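Local coordinates for protein putative phosphosugar isomerase (Silicibacter pomeroyi DSS-3, PDB 3FJ1) that is of unknown function but probably binds phosphosugars or related carbohydrate derivatives through two SIS domains, perhaps acting as an isomerase or aminotransferase, at residues A[110-115]-A[133-138]; A[29-34]-A[167-172]; A[80-85]-A[104-109]; A[21-26]-A[163-168]; A[54-59]-A[219-224]. One frame throughout, in Å; residues are numbered along the deposited sequence.

Contact 1: residues A[110-115]-A[133-138]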
# COMPACT_ATOMS: atom_id res chain seq x y z
N MSE A 110 13.16 7.04 -10.72
CA MSE A 110 12.61 5.72 -10.93
C MSE A 110 12.16 5.58 -12.39
O MSE A 110 12.42 4.55 -13.04
CB MSE A 110 11.48 5.47 -9.93
CG MSE A 110 10.92 4.09 -9.94
SE MSE A 110 12.11 2.66 -9.28
CE MSE A 110 12.65 2.23 -11.07
N THR A 111 11.51 6.62 -12.90
CA THR A 111 11.06 6.62 -14.28
C THR A 111 12.24 6.60 -15.26
O THR A 111 12.21 5.85 -16.23
CB THR A 111 10.10 7.78 -14.58
OG1 THR A 111 9.05 7.79 -13.61
CG2 THR A 111 9.54 7.66 -16.00
N ARG A 112 13.30 7.33 -14.94
CA ARG A 112 14.51 7.34 -15.76
C ARG A 112 15.16 5.96 -15.79
O ARG A 112 15.52 5.44 -16.86
CB ARG A 112 15.52 8.39 -15.24
CG ARG A 112 16.82 8.43 -16.03
CD ARG A 112 17.77 9.56 -15.59
NE ARG A 112 18.28 9.36 -14.23
CZ ARG A 112 18.00 10.14 -13.17
NH1 ARG A 112 17.21 11.22 -13.28
NH2 ARG A 112 18.52 9.83 -11.97
N ASN A 113 15.29 5.35 -14.62
CA ASN A 113 15.89 4.02 -14.48
C ASN A 113 15.07 2.96 -15.19
O ASN A 113 15.62 2.02 -15.80
CB ASN A 113 16.11 3.63 -13.00
CG ASN A 113 17.40 4.23 -12.41
OD1 ASN A 113 17.98 5.20 -12.97
ND2 ASN A 113 17.85 3.69 -11.27
N ALA A 114 13.76 3.08 -15.07
CA ALA A 114 12.86 2.13 -15.74
C ALA A 114 13.15 2.09 -17.25
O ALA A 114 13.24 1.01 -17.83
CB ALA A 114 11.41 2.50 -15.48
N GLY A 115 13.27 3.27 -17.87
CA GLY A 115 13.63 3.41 -19.30
C GLY A 115 14.99 2.82 -19.60
O GLY A 115 15.15 2.05 -20.54
N ALA A 133 8.47 14.57 -17.69
CA ALA A 133 8.21 14.52 -19.12
C ALA A 133 9.52 14.23 -19.84
O ALA A 133 9.58 13.40 -20.76
CB ALA A 133 7.57 15.81 -19.62
N GLY A 134 10.59 14.89 -19.40
CA GLY A 134 11.88 14.77 -20.05
C GLY A 134 12.55 13.43 -20.01
O GLY A 134 13.43 13.16 -20.83
N VAL A 135 12.16 12.59 -19.05
CA VAL A 135 12.71 11.22 -18.95
C VAL A 135 11.73 10.14 -19.43
O VAL A 135 12.01 8.93 -19.29
CB VAL A 135 13.24 10.91 -17.52
CG1 VAL A 135 14.35 11.94 -17.10
CG2 VAL A 135 12.10 10.85 -16.49
N SER A 136 10.59 10.54 -20.00
CA SER A 136 9.61 9.59 -20.52
C SER A 136 9.60 9.52 -22.04
O SER A 136 9.95 10.48 -22.70
CB SER A 136 8.23 9.93 -19.99
OG SER A 136 8.27 10.04 -18.57
N ALA A 137 9.23 8.36 -22.59
CA ALA A 137 9.09 8.18 -24.02
C ALA A 137 7.87 8.93 -24.54
O ALA A 137 7.88 9.45 -25.65
CB ALA A 137 9.01 6.66 -24.39
N HIS A 138 6.81 8.98 -23.72
CA HIS A 138 5.60 9.69 -24.06
C HIS A 138 5.06 10.41 -22.84
O HIS A 138 5.17 9.91 -21.72
CB HIS A 138 4.54 8.70 -24.55
CG HIS A 138 4.97 7.92 -25.74
ND1 HIS A 138 4.88 8.43 -27.02
CD2 HIS A 138 5.50 6.69 -25.86
CE1 HIS A 138 5.36 7.54 -27.88
NE2 HIS A 138 5.75 6.48 -27.20
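Val135 lies against a turn of helix 105-116, where it meets Thr111 and Arg112; this is the flank of the first SIS domain, a three-layered sandwich of helices round a parallel sheet. Val135 and Thr111 each set out toward the other segment, but the two side chains cross obliquely rather than meeting head-on, and their methyls touch at 4.1 Å between Thr111 CG2 and Val135 CG2. Both branches of the valine are used. With CG1 opposite the carbonyl carbon (chi1 -58°), CG2 falls between the backbone N and the carbonyl carbon, and this branch slips over the helix backbone to 4.0 Å from Arg112 N. CG1 and CB instead lie beside the root of the arginine, Val135 CB being 4.1 Å from Arg112 CB. Beyond that point Arg112 leaves: in the conformer given, its end leads away from residues 133-138. Thr111 is divided between two tasks. Its hydroxyl stands beside its own backbone N (chi1 -52°) and bonds back to Ile107 O within the helix, while its methyl faces the other segment. No hydrogen bond crosses the contact, which is van der Waals packing between helix 105-116 and the turn that leads into edge strand 138-141; Thr111 also rests on Ala97 and Cys121 of the sheet. Ser136 OG, bonded to Leu132 O, sits 3.7 Å from Thr111 CG2.

Contact 2: residues A[29-34]-A[167-172]; sequences QDVARV and LADWAE
In the helical layer that flanks the first SIS domain, helix 8-41 meets the last turn of helix 153-171, and Asp169 lays its carboxylate against Val31 and Ala32. The backbones come close here, with 6.3 Å between Ala32 CA and Asp169 CA, and small or short side chains fill the gap. One oxygen does all the touching: Asp169 OD2 is 3.5 Å from Val31 CG1 and equally near, at 3.5 Å, to Ala32 CA, while Ala32 CB stays at 3.9 Å from the same OD2. Val31 and Asp169 cross at about a right angle, and only the CG1 branch of the valine, anti to the backbone N (chi1 169°), comes near the carboxylate. None of these approaches is a hydrogen bond; the oxygen rests on aliphatic carbon. The other oxygen, Asp169 OD1, forms a salt bridge with Arg177 NE on helix 174-181, which probably helps keep the carboxylate charged beside its apolar neighbours and restrains its rotation. Helix 8-41 is itself kinked at the start of this segment, where the N atoms of Gln29 and Asp30 lack a bond to the preceding turn. One residue past its helix, Glu172 takes positive phi and gives a weak bond from Glu172 N to Asp169 O (3.2 Å), while Ala168 O accepts from the backbone N of the residue after Glu172: the Schellman motif that ends an alpha helix.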
# COMPACT_ATOMS: atom_id res chain seq x y z
N GLN A 29 -5.95 12.80 -29.04
CA GLN A 29 -4.94 12.46 -30.05
C GLN A 29 -3.68 11.81 -29.46
O GLN A 29 -3.21 10.76 -29.93
CB GLN A 29 -4.57 13.71 -30.87
CG GLN A 29 -3.64 13.39 -32.07
CD GLN A 29 -3.40 14.58 -32.99
OE1 GLN A 29 -2.77 15.57 -32.61
NE2 GLN A 29 -3.87 14.46 -34.23
N ASP A 30 -3.12 12.44 -28.44
CA ASP A 30 -1.96 11.92 -27.77
C ASP A 30 -2.25 10.57 -27.12
O ASP A 30 -1.42 9.64 -27.20
CB ASP A 30 -1.45 12.92 -26.75
CG ASP A 30 -0.74 14.08 -27.40
OD1 ASP A 30 -0.68 14.10 -28.66
OD2 ASP A 30 -0.25 14.96 -26.67
N VAL A 31 -3.43 10.43 -26.53
CA VAL A 31 -3.77 9.15 -25.94
C VAL A 31 -3.84 8.07 -27.02
O VAL A 31 -3.31 6.97 -26.82
CB VAL A 31 -5.08 9.22 -25.13
CG1 VAL A 31 -5.52 7.81 -24.77
CG2 VAL A 31 -4.88 10.05 -23.88
N ALA A 32 -4.44 8.37 -28.17
CA ALA A 32 -4.62 7.37 -29.21
C ALA A 32 -3.27 6.92 -29.77
O ALA A 32 -3.05 5.74 -30.07
CB ALA A 32 -5.48 7.90 -30.34
N ARG A 33 -2.37 7.90 -29.91
CA ARG A 33 -1.02 7.63 -30.42
C ARG A 33 -0.24 6.72 -29.47
O ARG A 33 0.40 5.76 -29.92
CB ARG A 33 -0.28 8.94 -30.64
CG ARG A 33 -0.70 9.66 -31.87
CD ARG A 33 -0.02 11.01 -31.98
NE ARG A 33 -0.38 11.64 -33.25
CZ ARG A 33 -0.03 12.88 -33.60
NH1 ARG A 33 0.70 13.63 -32.80
NH2 ARG A 33 -0.41 13.35 -34.78
N VAL A 34 -0.31 6.98 -28.16
CA VAL A 34 0.38 6.13 -27.19
C VAL A 34 -0.23 4.73 -27.19
O VAL A 34 0.49 3.75 -27.19
CB VAL A 34 0.38 6.71 -25.76
CG1 VAL A 34 1.06 5.75 -24.78
CG2 VAL A 34 1.08 8.11 -25.74
N LEU A 167 -6.02 3.00 -21.46
CA LEU A 167 -6.37 1.59 -21.34
C LEU A 167 -7.54 1.21 -22.26
O LEU A 167 -7.56 0.11 -22.82
CB LEU A 167 -6.71 1.25 -19.89
CG LEU A 167 -5.55 1.31 -18.90
CD1 LEU A 167 -6.04 1.09 -17.47
CD2 LEU A 167 -4.50 0.32 -19.30
N ALA A 168 -8.50 2.11 -22.41
CA ALA A 168 -9.66 1.86 -23.22
C ALA A 168 -9.26 1.83 -24.72
O ALA A 168 -9.75 0.97 -25.45
CB ALA A 168 -10.72 2.90 -22.96
N ASP A 169 -8.38 2.72 -25.14
CA ASP A 169 -7.92 2.73 -26.55
C ASP A 169 -7.05 1.49 -26.79
O ASP A 169 -7.12 0.85 -27.84
CB ASP A 169 -7.12 4.00 -26.90
CG ASP A 169 -7.99 5.23 -27.22
OD1 ASP A 169 -9.24 5.11 -27.41
OD2 ASP A 169 -7.40 6.36 -27.28
N TRP A 170 -6.21 1.16 -25.82
CA TRP A 170 -5.32 -0.01 -25.93
C TRP A 170 -6.13 -1.31 -26.01
O TRP A 170 -5.85 -2.16 -26.87
CB TRP A 170 -4.32 0.04 -24.77
CG TRP A 170 -3.31 -1.05 -24.69
CD1 TRP A 170 -3.00 -1.97 -25.62
CD2 TRP A 170 -2.41 -1.23 -23.60
NE1 TRP A 170 -1.99 -2.79 -25.15
CE2 TRP A 170 -1.61 -2.34 -23.91
CE3 TRP A 170 -2.23 -0.57 -22.38
CZ2 TRP A 170 -0.62 -2.80 -23.04
CZ3 TRP A 170 -1.23 -1.05 -21.52
CH2 TRP A 170 -0.47 -2.15 -21.85
N ALA A 171 -7.15 -1.45 -25.17
CA ALA A 171 -8.03 -2.61 -25.18
C ALA A 171 -9.07 -2.54 -26.31
O ALA A 171 -9.72 -3.56 -26.63
CB ALA A 171 -8.75 -2.75 -23.79
N GLU A 172 -9.22 -1.37 -26.91
CA GLU A 172 -10.23 -1.11 -27.93
C GLU A 172 -11.61 -1.45 -27.37
O GLU A 172 -12.39 -2.20 -27.96
CB GLU A 172 -9.90 -1.88 -29.22
CG GLU A 172 -8.56 -1.41 -29.82
CD GLU A 172 -8.16 -2.17 -31.07
OE1 GLU A 172 -7.73 -3.35 -30.95
OE2 GLU A 172 -8.25 -1.56 -32.14

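Contact 3: residues A[80-85]-A[104-109]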
# COMPACT_ATOMS: atom_id res chain seq x y z
N VAL A 80 14.14 2.22 -4.95
CA VAL A 80 14.85 1.19 -5.73
C VAL A 80 15.80 1.83 -6.73
O VAL A 80 16.90 1.33 -6.98
CB VAL A 80 13.86 0.20 -6.38
CG1 VAL A 80 14.58 -0.74 -7.32
CG2 VAL A 80 13.16 -0.63 -5.27
N ALA A 81 15.38 2.97 -7.28
CA ALA A 81 16.25 3.76 -8.17
C ALA A 81 17.05 4.81 -7.40
O ALA A 81 18.29 4.90 -7.53
CB ALA A 81 15.43 4.45 -9.24
N SER A 82 16.35 5.63 -6.63
CA SER A 82 16.96 6.84 -6.03
C SER A 82 17.93 6.58 -4.88
O SER A 82 18.83 7.40 -4.63
CB SER A 82 15.86 7.82 -5.56
OG SER A 82 15.21 7.32 -4.41
N VAL A 83 17.74 5.47 -4.17
CA VAL A 83 18.65 5.10 -3.10
C VAL A 83 19.59 3.97 -3.54
O VAL A 83 20.81 4.09 -3.42
CB VAL A 83 17.86 4.72 -1.80
CG1 VAL A 83 18.79 4.18 -0.73
CG2 VAL A 83 17.09 5.94 -1.29
N TYR A 84 19.04 2.89 -4.07
CA TYR A 84 19.85 1.71 -4.40
C TYR A 84 20.40 1.65 -5.83
O TYR A 84 21.33 0.89 -6.10
CB TYR A 84 19.04 0.43 -4.16
CG TYR A 84 18.51 0.32 -2.76
CD1 TYR A 84 19.31 -0.13 -1.71
CD2 TYR A 84 17.21 0.68 -2.47
CE1 TYR A 84 18.81 -0.23 -0.42
CE2 TYR A 84 16.69 0.57 -1.19
CZ TYR A 84 17.50 0.13 -0.17
OH TYR A 84 16.96 0.02 1.07
N ASP A 85 19.80 2.44 -6.72
CA ASP A 85 20.10 2.41 -8.16
C ASP A 85 20.22 0.96 -8.65
O ASP A 85 21.21 0.60 -9.30
CB ASP A 85 21.38 3.19 -8.47
CG ASP A 85 21.58 3.44 -9.95
OD1 ASP A 85 20.60 3.43 -10.72
OD2 ASP A 85 22.76 3.68 -10.31
N SER A 104 9.15 15.77 -8.68
CA SER A 104 9.75 14.89 -7.66
C SER A 104 11.00 14.13 -8.12
O SER A 104 10.89 13.24 -8.97
CB SER A 104 8.74 13.86 -7.16
OG SER A 104 9.39 12.92 -6.28
N PRO A 105 12.17 14.43 -7.52
CA PRO A 105 13.38 13.73 -7.92
C PRO A 105 13.27 12.21 -7.86
O PRO A 105 13.82 11.53 -8.71
CB PRO A 105 14.43 14.26 -6.94
CG PRO A 105 13.92 15.60 -6.53
CD PRO A 105 12.44 15.47 -6.51
N ASP A 106 12.61 11.67 -6.84
CA ASP A 106 12.42 10.23 -6.73
C ASP A 106 11.61 9.64 -7.89
O ASP A 106 11.97 8.63 -8.45
CB ASP A 106 11.78 9.85 -5.40
CG ASP A 106 12.74 9.95 -4.23
OD1 ASP A 106 13.93 10.29 -4.43
OD2 ASP A 106 12.27 9.69 -3.10
N ILE A 107 10.50 10.30 -8.22
CA ILE A 107 9.64 9.84 -9.33
C ILE A 107 10.39 9.93 -10.67
O ILE A 107 10.31 9.03 -11.50
CB ILE A 107 8.29 10.60 -9.33
CG1 ILE A 107 7.56 10.42 -7.98
CG2 ILE A 107 7.41 10.22 -10.51
CD1 ILE A 107 7.33 8.98 -7.54
N VAL A 108 11.15 11.00 -10.85
CA VAL A 108 11.96 11.20 -12.04
C VAL A 108 13.05 10.12 -12.13
O VAL A 108 13.26 9.53 -13.21
CB VAL A 108 12.56 12.64 -12.06
CG1 VAL A 108 13.57 12.81 -13.20
CG2 VAL A 108 11.45 13.69 -12.21
N ALA A 109 13.70 9.82 -11.00
CA ALA A 109 14.78 8.83 -10.97
C ALA A 109 14.29 7.42 -11.30
O ALA A 109 14.95 6.70 -12.03
CB ALA A 109 15.50 8.83 -9.64
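Ala81 and Ser82, on the short helix 79-82, pack against Ala109 and Asp106 in the opening turns of helix 105-116 in the first SIS domain. The close-packed, buried part is methyl on backbone and methyl on methyl: Ala81 CB sits 3.6 Å from the carbonyl oxygen Ala109 O, and the methyls Ala81 CB and Ala109 CB are 4.4 Å apart. Ser82 CB adds to this patch, 4.2 Å from Ala109 CB. Such small side chains let the two helices come close. One turn back, on the partly exposed side, the contact is polar and only weakly bonded. Ser82 OG sits between its backbone N and carbonyl carbon (chi1 72°) and faces Asp106 OD1 at 3.2 Å, a weak hydrogen bond whose proton could go to Pro78 O instead. Asp106 swings its end toward the serine, though its firmer partner lies across the dimer interface, where OD2 forms a salt bridge with Arg213 of the second subunit. That arginine also packs on Ser82 and Val83. At the start of the helix Ser104 is the N-cap, its OG accepting a long, weak bond from Ile107 N at 3.4 Å. Beyond the turn after helix 79-82, Asp85 OD1 forms a salt bridge with Arg116. Since the serine bond is weak, Asp106 is probably held chiefly by its partner Arg213 of the second subunit, which ties this edge of the domain to the dimer interface.

Contact 4: residues A[21-26]-A[163-168]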
# COMPACT_ATOMS: atom_id res chain seq x y z
N GLN A 21 -13.77 17.32 -19.78
CA GLN A 21 -14.15 17.61 -21.16
C GLN A 21 -12.95 18.08 -21.96
O GLN A 21 -12.76 17.62 -23.09
CB GLN A 21 -15.28 18.64 -21.24
CG GLN A 21 -15.85 18.85 -22.65
CD GLN A 21 -16.43 17.57 -23.20
OE1 GLN A 21 -15.84 16.94 -24.09
NE2 GLN A 21 -17.53 17.13 -22.63
N ARG A 22 -12.12 18.94 -21.38
CA ARG A 22 -10.92 19.43 -22.09
C ARG A 22 -9.95 18.30 -22.35
O ARG A 22 -9.38 18.22 -23.42
CB ARG A 22 -10.23 20.57 -21.34
CG ARG A 22 -11.03 21.85 -21.36
CD ARG A 22 -10.28 23.01 -20.76
NE ARG A 22 -11.23 24.08 -20.44
CZ ARG A 22 -11.91 24.16 -19.30
NH1 ARG A 22 -11.77 23.24 -18.34
NH2 ARG A 22 -12.75 25.17 -19.11
N LEU A 23 -9.78 17.41 -21.37
CA LEU A 23 -8.90 16.25 -21.52
C LEU A 23 -9.44 15.32 -22.63
O LEU A 23 -8.69 14.89 -23.47
CB LEU A 23 -8.78 15.51 -20.18
CG LEU A 23 -8.02 14.19 -20.23
CD1 LEU A 23 -6.60 14.36 -20.79
CD2 LEU A 23 -8.08 13.59 -18.84
N LEU A 24 -10.73 15.05 -22.62
CA LEU A 24 -11.36 14.23 -23.66
C LEU A 24 -11.16 14.85 -25.05
O LEU A 24 -10.81 14.14 -26.00
CB LEU A 24 -12.84 14.01 -23.36
CG LEU A 24 -13.22 13.09 -22.20
CD1 LEU A 24 -14.67 13.28 -21.74
CD2 LEU A 24 -12.94 11.60 -22.54
N ASP A 25 -11.35 16.16 -25.16
CA ASP A 25 -11.19 16.87 -26.42
C ASP A 25 -9.71 17.04 -26.81
O ASP A 25 -9.30 16.55 -27.85
CB ASP A 25 -11.89 18.25 -26.35
CG ASP A 25 -13.40 18.13 -26.20
OD1 ASP A 25 -13.95 17.02 -26.43
OD2 ASP A 25 -14.03 19.14 -25.84
N HIS A 26 -8.91 17.69 -25.98
CA HIS A 26 -7.51 17.99 -26.29
C HIS A 26 -6.51 16.87 -26.11
O HIS A 26 -5.43 16.94 -26.70
CB HIS A 26 -7.03 19.19 -25.47
CG HIS A 26 -7.82 20.42 -25.72
ND1 HIS A 26 -7.52 21.31 -26.73
CD2 HIS A 26 -8.95 20.88 -25.14
CE1 HIS A 26 -8.41 22.29 -26.73
NE2 HIS A 26 -9.30 22.04 -25.78
N GLY A 163 -5.45 7.89 -17.71
CA GLY A 163 -5.05 6.48 -17.67
C GLY A 163 -6.14 5.55 -18.19
O GLY A 163 -5.85 4.60 -18.93
N LEU A 164 -7.38 5.82 -17.84
CA LEU A 164 -8.51 5.02 -18.33
C LEU A 164 -8.70 5.13 -19.85
O LEU A 164 -9.02 4.14 -20.49
CB LEU A 164 -9.82 5.31 -17.57
CG LEU A 164 -9.88 4.80 -16.11
CD1 LEU A 164 -11.11 5.40 -15.44
CD2 LEU A 164 -9.81 3.23 -15.93
N MSE A 165 -8.54 6.34 -20.39
CA MSE A 165 -8.62 6.60 -21.86
C MSE A 165 -7.55 5.76 -22.57
O MSE A 165 -7.82 5.12 -23.58
CB MSE A 165 -8.38 8.08 -22.17
CG MSE A 165 -9.55 9.00 -21.82
SE MSE A 165 -9.00 10.88 -21.91
CE MSE A 165 -8.67 11.13 -23.84
N LEU A 166 -6.36 5.72 -21.99
CA LEU A 166 -5.25 4.99 -22.60
C LEU A 166 -5.57 3.51 -22.61
O LEU A 166 -5.47 2.85 -23.64
CB LEU A 166 -3.95 5.26 -21.83
CG LEU A 166 -2.65 4.62 -22.31
CD1 LEU A 166 -2.30 5.08 -23.75
CD2 LEU A 166 -1.50 4.94 -21.30
N LEU A 167 -6.02 3.00 -21.46
CA LEU A 167 -6.37 1.59 -21.34
C LEU A 167 -7.54 1.21 -22.26
O LEU A 167 -7.56 0.11 -22.82
CB LEU A 167 -6.71 1.25 -19.89
CG LEU A 167 -5.55 1.31 -18.90
CD1 LEU A 167 -6.04 1.09 -17.47
CD2 LEU A 167 -4.50 0.32 -19.30
N ALA A 168 -8.50 2.11 -22.41
CA ALA A 168 -9.66 1.86 -23.22
C ALA A 168 -9.26 1.83 -24.72
O ALA A 168 -9.75 0.97 -25.45
CB ALA A 168 -10.72 2.90 -22.96
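Met165, a selenomethionine, reaches across to Leu23 and Leu24 and alone carries this contact for its segment. Its selenium is the meeting point: Met165 SE lies 3.8 Å from Leu23 CG and 4.1 Å from Leu24 CD2, touching a branch point on one leucine and a terminal methyl on the next. The end methyl continues onto the helix surface, with Met165 CE 3.8 Å from Leu23 O and 4.1 Å from Leu24 CA. Leu23 and Met165 slide past each other in opposite directions, whereas Leu24 crosses Met165 at a slant. A long side chain bridges the gap, for even the nearest CA atoms, those of Leu24 and Met165, are 8.3 Å apart. The selenomethionine spans it by starting opposite its carbonyl carbon (chi1 -74°) and running straight at chi2, then bending at chi3 (67°) to lay CE along the partner helix. This is helix-on-helix packing: helix 8-41 lies over helix 153-171 of the first SIS domain. The leucines differ in aim, as Leu23 sets out toward the opposing segment, while Leu24 starts to the side and brings its end nearer. In the second shell Thr158, Val161 and Ala162 of helix 153-171 receive Leu23. Met165 is flanked by Val31 of helix 8-41 and by Leu180 of helix 174-181. Farther along helix 8-41, Val34, Ala35 and Leu38 take Leu166, whereas Leu167 packs on Ala64, Leu68 and Leu69 of helix 53-69.

Contact 5: residues A[54-59]-A[219-224]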
# COMPACT_ATOMS: atom_id res chain seq x y z
N SER A 54 -1.28 10.65 -6.28
CA SER A 54 -0.95 10.00 -7.56
C SER A 54 -0.81 8.50 -7.43
O SER A 54 -1.13 7.77 -8.36
CB SER A 54 0.29 10.60 -8.22
OG SER A 54 0.06 11.94 -8.64
N ASP A 55 -0.38 8.00 -6.28
CA ASP A 55 -0.30 6.55 -6.11
C ASP A 55 -1.69 5.88 -5.97
O ASP A 55 -1.84 4.73 -6.30
CB ASP A 55 0.62 6.19 -4.95
CG ASP A 55 1.33 4.87 -5.14
OD1 ASP A 55 1.34 4.31 -6.27
OD2 ASP A 55 1.89 4.39 -4.15
N HIS A 56 -2.69 6.62 -5.48
CA HIS A 56 -4.07 6.12 -5.41
C HIS A 56 -4.62 6.04 -6.84
O HIS A 56 -5.37 5.12 -7.18
CB HIS A 56 -4.94 6.97 -4.49
CG HIS A 56 -4.40 7.04 -3.09
ND1 HIS A 56 -3.86 5.94 -2.45
CD2 HIS A 56 -4.37 8.06 -2.19
CE1 HIS A 56 -3.46 6.30 -1.24
NE2 HIS A 56 -3.80 7.56 -1.04
N VAL A 57 -4.20 6.98 -7.70
CA VAL A 57 -4.52 6.90 -9.11
C VAL A 57 -3.93 5.61 -9.67
O VAL A 57 -4.57 4.88 -10.42
CB VAL A 57 -4.01 8.10 -9.88
CG1 VAL A 57 -4.30 7.87 -11.40
CG2 VAL A 57 -4.68 9.39 -9.35
N CYS A 58 -2.68 5.34 -9.33
CA CYS A 58 -2.01 4.12 -9.80
C CYS A 58 -2.71 2.84 -9.31
O CYS A 58 -2.87 1.88 -10.07
CB CYS A 58 -0.56 4.16 -9.42
SG CYS A 58 0.42 5.28 -10.48
N THR A 59 -3.18 2.83 -8.07
CA THR A 59 -3.94 1.69 -7.59
C THR A 59 -5.19 1.48 -8.44
O THR A 59 -5.49 0.36 -8.87
CB THR A 59 -4.32 1.87 -6.13
OG1 THR A 59 -3.12 1.99 -5.35
CG2 THR A 59 -5.21 0.69 -5.62
N VAL A 219 -10.30 4.70 -4.62
CA VAL A 219 -10.99 5.96 -4.24
C VAL A 219 -11.28 5.96 -2.73
O VAL A 219 -11.32 7.02 -2.13
CB VAL A 219 -12.29 6.29 -5.10
CG1 VAL A 219 -11.95 6.49 -6.60
CG2 VAL A 219 -13.38 5.26 -4.87
N SER A 220 -11.48 4.80 -2.09
CA SER A 220 -11.60 4.75 -0.64
C SER A 220 -10.29 5.28 0.00
O SER A 220 -10.30 6.05 0.97
CB SER A 220 -11.90 3.31 -0.18
OG SER A 220 -12.07 3.26 1.23
N ASN A 221 -9.16 4.89 -0.56
CA ASN A 221 -7.84 5.32 -0.05
C ASN A 221 -7.67 6.84 -0.26
O ASN A 221 -7.21 7.57 0.60
CB ASN A 221 -6.70 4.59 -0.79
CG ASN A 221 -6.59 3.12 -0.43
OD1 ASN A 221 -7.27 2.65 0.49
ND2 ASN A 221 -5.75 2.40 -1.15
N GLU A 222 -8.04 7.29 -1.45
CA GLU A 222 -7.97 8.73 -1.82
C GLU A 222 -8.85 9.56 -0.89
O GLU A 222 -8.46 10.63 -0.44
CB GLU A 222 -8.40 8.90 -3.29
CG GLU A 222 -8.70 10.34 -3.82
CD GLU A 222 -7.52 11.31 -3.82
OE1 GLU A 222 -6.39 10.89 -3.52
OE2 GLU A 222 -7.74 12.53 -4.13
N ALA A 223 -10.05 9.05 -0.62
CA ALA A 223 -11.02 9.73 0.23
C ALA A 223 -10.46 9.96 1.65
O ALA A 223 -10.51 11.08 2.18
CB ALA A 223 -12.32 8.94 0.28
N ALA A 224 -9.88 8.91 2.25
CA ALA A 224 -9.27 9.06 3.57
C ALA A 224 -8.12 10.09 3.54
O ALA A 224 -8.03 10.94 4.42
CB ALA A 224 -8.81 7.73 4.15
O HOH W 1 -3.69 3.26 -2.95
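The imidazole of His56 lies with one face on the backbone and side-chain base of Asn221 and Glu222. Asn221 CB stands 3.5 Å above the ring plane, displaced toward the rim, and makes a CH-pi contact 3.8 Å from the ring centroid and 23° off the normal. Glu222 N covers the same face from 3.8 Å above the plane. At the ring edge lie Glu222 OE1, 3.7 Å from His56 CD2, and a bound water. Glu222 gets there by a bend at chi2 (64°), which folds its carboxylate back beside the ring; OE1 also takes a bond from Ser53, and OE2 is held by Lys226 and Tyr317. The amide of Asn221 is turned 60° from the imidazole plane. The water joins the segments with three bonds, 2.7 Å to His56 ND1, 2.8 Å to Thr59 OG1 and 2.9 Å to Asn221 ND2; the last is a donation to the water, and no direct hydrogen bond crosses the helices. Asn221 OD1 is bonded to Ser237 of strand 235-239. The bonds at OD1 and ND2 hold the amide's rotation, and the water together with the packed face helps hold the ring. Helix 53-69 of the first SIS domain thus meets helix 217-231 of the second near the centre of the chain, beside strand 235-239, with Phe156 of helix 153-171 touching His56 and Glu222, and helix 308-326 packing on helix 217-231 through Ile313.

In the fold
From the N terminus, helix 8-41 opens contact 4 (residues 21-26) and then contact 2 (29-34), and helix 53-69 opens contact 5. Two short loops close next, in series: contact 3 between 80-85 and 104-109, then contact 1 between 110-115 and 133-138, joined through helix 105-116 and by a probable bond from Asn113 to Asp85. Helix 153-171 closes contacts 4 and 2, which share Leu167 and Ala168 and tie the N-terminal helix to the first SIS domain. The loops of contacts 2, 4 and 5 all enclose contacts 1 and 3; contact 5 crosses contacts 2 and 4, ending only at 219-224, and links the first SIS domain to the second.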